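Local coordinates for protein AgaA (Rhizobium radiobacter, PDB 6HLX) that binds the opine agropinic acid in the periplasm as the substrate-binding protein of an ABC transporter, probably handing it on for import into the bacterium, at residues A[164-167]-A[171-174]. Numbering follows the deposited sequence. Where two conformers were deposited one is given.
Sequences AGWT and EITV. With ZN (zinc ion), chain N; EDO (1,2-ethanediol), chain Y.
The beta hairpin of strands 161-167 and 171-176, at one margin of the mixed sheet that also contains strand 190-195, illustrates how two faces of an antiparallel pair can serve different ends. Near the turn Thr167 and Glu171 form a hydrogen-bonded pair: Thr167 N gives to Glu171 O at 2.8 Å, almost in line with that carbonyl, and Glu171 N returns to Thr167 O at 3.1 Å. Farther along, a classic beta bulge sets both Ala164 and Gly165 against Thr173, and Thr173 O accepts two N-H groups, Ala164 N at 2.8 Å and Gly165 N at a longer 3.3 Å. Thr173 N in turn donates to Gly165 O.

The non-hydrogen-bonded pair between these points, Trp166 and Ile172, supplies the apolar face. With CG anti to the backbone N (chi1 -175°), the Trp166 indole turns one face to Ile172, whose CG1 makes a CH-pi contact 3.5 Å from the centroid of the indole's five-membered ring, 13° off its normal; CD1 reaches over the same ring system. Glu11 accepts a hydrogen bond from the indole NE1, while Leu15 packs against both side chains.

Thr167, Glu171 and Thr173 project from the other face. Here the chain of Glu171, extended beyond CG, carries its carboxylate to a zinc ion that His192 of strand 190-195 also binds. Coordination is bidentate, with Glu171 OE1 at 2.3 Å and OE2 at 2.2 Å from the zinc.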
ATOM      1  N   ALA A 164      12.276  -4.013  20.148  1.00 22.80           N
ATOM      2  CA  ALA A 164      13.370  -4.424  21.034  1.00 24.46           C
ATOM      3  C   ALA A 164      14.738  -3.964  20.534  1.00 30.45           C
ATOM      4  O   ALA A 164      15.596  -3.625  21.354  1.00 34.24           O
ATOM      5  CB  ALA A 164      13.338  -5.918  21.287  1.00 25.92           C
ATOM      6  N   GLY A 165      14.898  -3.833  19.226  1.00 23.97           N
ATOM      7  CA  GLY A 165      16.158  -3.352  18.665  1.00 23.72           C
ATOM      8  C   GLY A 165      16.187  -3.411  17.159  1.00 26.03           C
ATOM      9  O   GLY A 165      15.398  -4.133  16.540  1.00 25.97           O
ATOM     10  N   TRP A 166      17.095  -2.634  16.568  1.00 22.66           N
ATOM     11  CA  TRP A 166      17.272  -2.617  15.129  1.00 21.49           C
ATOM     12  C   TRP A 166      18.776  -2.661  14.854  1.00 25.89           C
ATOM     13  O   TRP A 166      19.500  -1.739  15.234  1.00 25.38           O
ATOM     14  CB  TRP A 166      16.655  -1.338  14.553  1.00 20.22           C
ATOM     15  CG  TRP A 166      16.636  -1.173  13.050  1.00 20.49           C
ATOM     16  CD1 TRP A 166      17.347  -1.867  12.107  1.00 23.12           C
ATOM     17  CD2 TRP A 166      15.792  -0.263  12.332  1.00 20.06           C
ATOM     18  NE1 TRP A 166      17.021  -1.403  10.838  1.00 22.50           N
ATOM     19  CE2 TRP A 166      16.074  -0.415  10.955  1.00 23.62           C
ATOM     20  CE3 TRP A 166      14.812   0.667  12.726  1.00 21.74           C
ATOM     21  CZ2 TRP A 166      15.399   0.328   9.966  1.00 23.03           C
ATOM     22  CZ3 TRP A 166      14.179   1.435  11.754  1.00 22.38           C
ATOM     23  CH2 TRP A 166      14.483   1.272  10.392  1.00 22.92           C
ATOM     24  N   THR A 167      19.246  -3.751  14.250  1.00 22.22           N
ATOM     25  CA  THR A 167      20.650  -3.848  13.843  1.00 21.72           C
ATOM     26  C   THR A 167      20.663  -3.431  12.375  1.00 24.05           C
ATOM     27  O   THR A 167      20.156  -4.173  11.526  1.00 22.33           O
ATOM     28  CB  THR A 167      21.182  -5.266  14.077  1.00 27.26           C
ATOM     29  OG1 THR A 167      21.148  -5.507  15.488  1.00 29.50           O
ATOM     30  CG2 THR A 167      22.622  -5.442  13.559  1.00 29.58           C
ATOM     31  N   GLU A 171      18.562  -6.789  10.971  1.00 19.77           N
ATOM     32  CA  GLU A 171      17.222  -7.140  11.445  1.00 19.51           C
ATOM     33  C   GLU A 171      16.621  -6.159  12.435  1.00 23.20           C
ATOM     34  O   GLU A 171      17.336  -5.387  13.071  1.00 23.13           O
ATOM     35  CB  GLU A 171      17.226  -8.548  12.096  1.00 21.02           C
ATOM     36  CG  GLU A 171      18.054  -8.651  13.372  1.00 25.76           C
ATOM     37  CD  GLU A 171      17.909  -9.980  14.097  1.00 27.69           C
ATOM     38  OE1 GLU A 171      17.259 -10.902  13.546  1.00 23.97           O
ATOM     39  OE2 GLU A 171      18.455 -10.099  15.212  1.00 34.99           O
ATOM     40  N   ILE A 172      15.299  -6.260  12.600  1.00 19.98           N
ATOM     41  CA  ILE A 172      14.550  -5.584  13.664  1.00 17.79           C
ATOM     42  C   ILE A 172      13.970  -6.710  14.522  1.00 22.21           C
ATOM     43  O   ILE A 172      13.363  -7.639  13.974  1.00 22.87           O
ATOM     44  CB  ILE A 172      13.421  -4.673  13.126  1.00 19.99           C
ATOM     45  CG1 ILE A 172      14.015  -3.409  12.444  1.00 20.29           C
ATOM     46  CG2 ILE A 172      12.417  -4.301  14.251  1.00 21.43           C
ATOM     47  CD1 ILE A 172      13.064  -2.701  11.466  1.00 20.09           C
ATOM     48  N   THR A 173      14.175  -6.654  15.841  0.50 19.73           N
ATOM     49  CA  THR A 173      13.611  -7.643  16.763  0.50 18.88           C
ATOM     50  C   THR A 173      12.479  -6.999  17.567  0.50 21.57           C
ATOM     51  O   THR A 173      12.602  -5.859  18.022  0.50 21.01           O
ATOM     52  CB  THR A 173      14.689  -8.276  17.664  0.50 24.94           C
ATOM     53  OG1 THR A 173      15.771  -8.773  16.869  0.50 25.43           O
ATOM     54  CG2 THR A 173      14.132  -9.395  18.552  0.50 22.88           C
ATOM     55  N   VAL A 174      11.368  -7.723  17.717  1.00 18.63           N
ATOM     56  CA  VAL A 174      10.223  -7.271  18.504  1.00 17.78           C
ATOM     57  C   VAL A 174       9.907  -8.376  19.513  1.00 21.93           C
ATOM     58  O   VAL A 174      10.164  -9.557  19.223  1.00 22.17           O
ATOM     59  CB  VAL A 174       9.002  -6.869  17.646  1.00 19.48           C
ATOM     60  CG1 VAL A 174       9.386  -5.780  16.626  1.00 18.95           C
ATOM     61  CG2 VAL A 174       8.386  -8.087  16.958  1.00 19.57           C
TER
HETATM   62 ZN    ZN N 613      17.695 -12.161  15.398  1.00 26.43          ZN
HETATM   63  C1  EDO Y 624      23.102  -0.950  15.169  1.00 48.85           C
HETATM   64  O1  EDO Y 624      22.390  -0.607  14.026  1.00 42.72           O
HETATM   65  C2  EDO Y 624      24.223  -1.813  14.642  1.00 50.44           C
HETATM   66  O2  EDO Y 624      25.087  -0.993  13.890  1.00 51.54           O
HETATM   67  O   HOH W   1      18.060  -6.459  16.760  1.00 54.25           O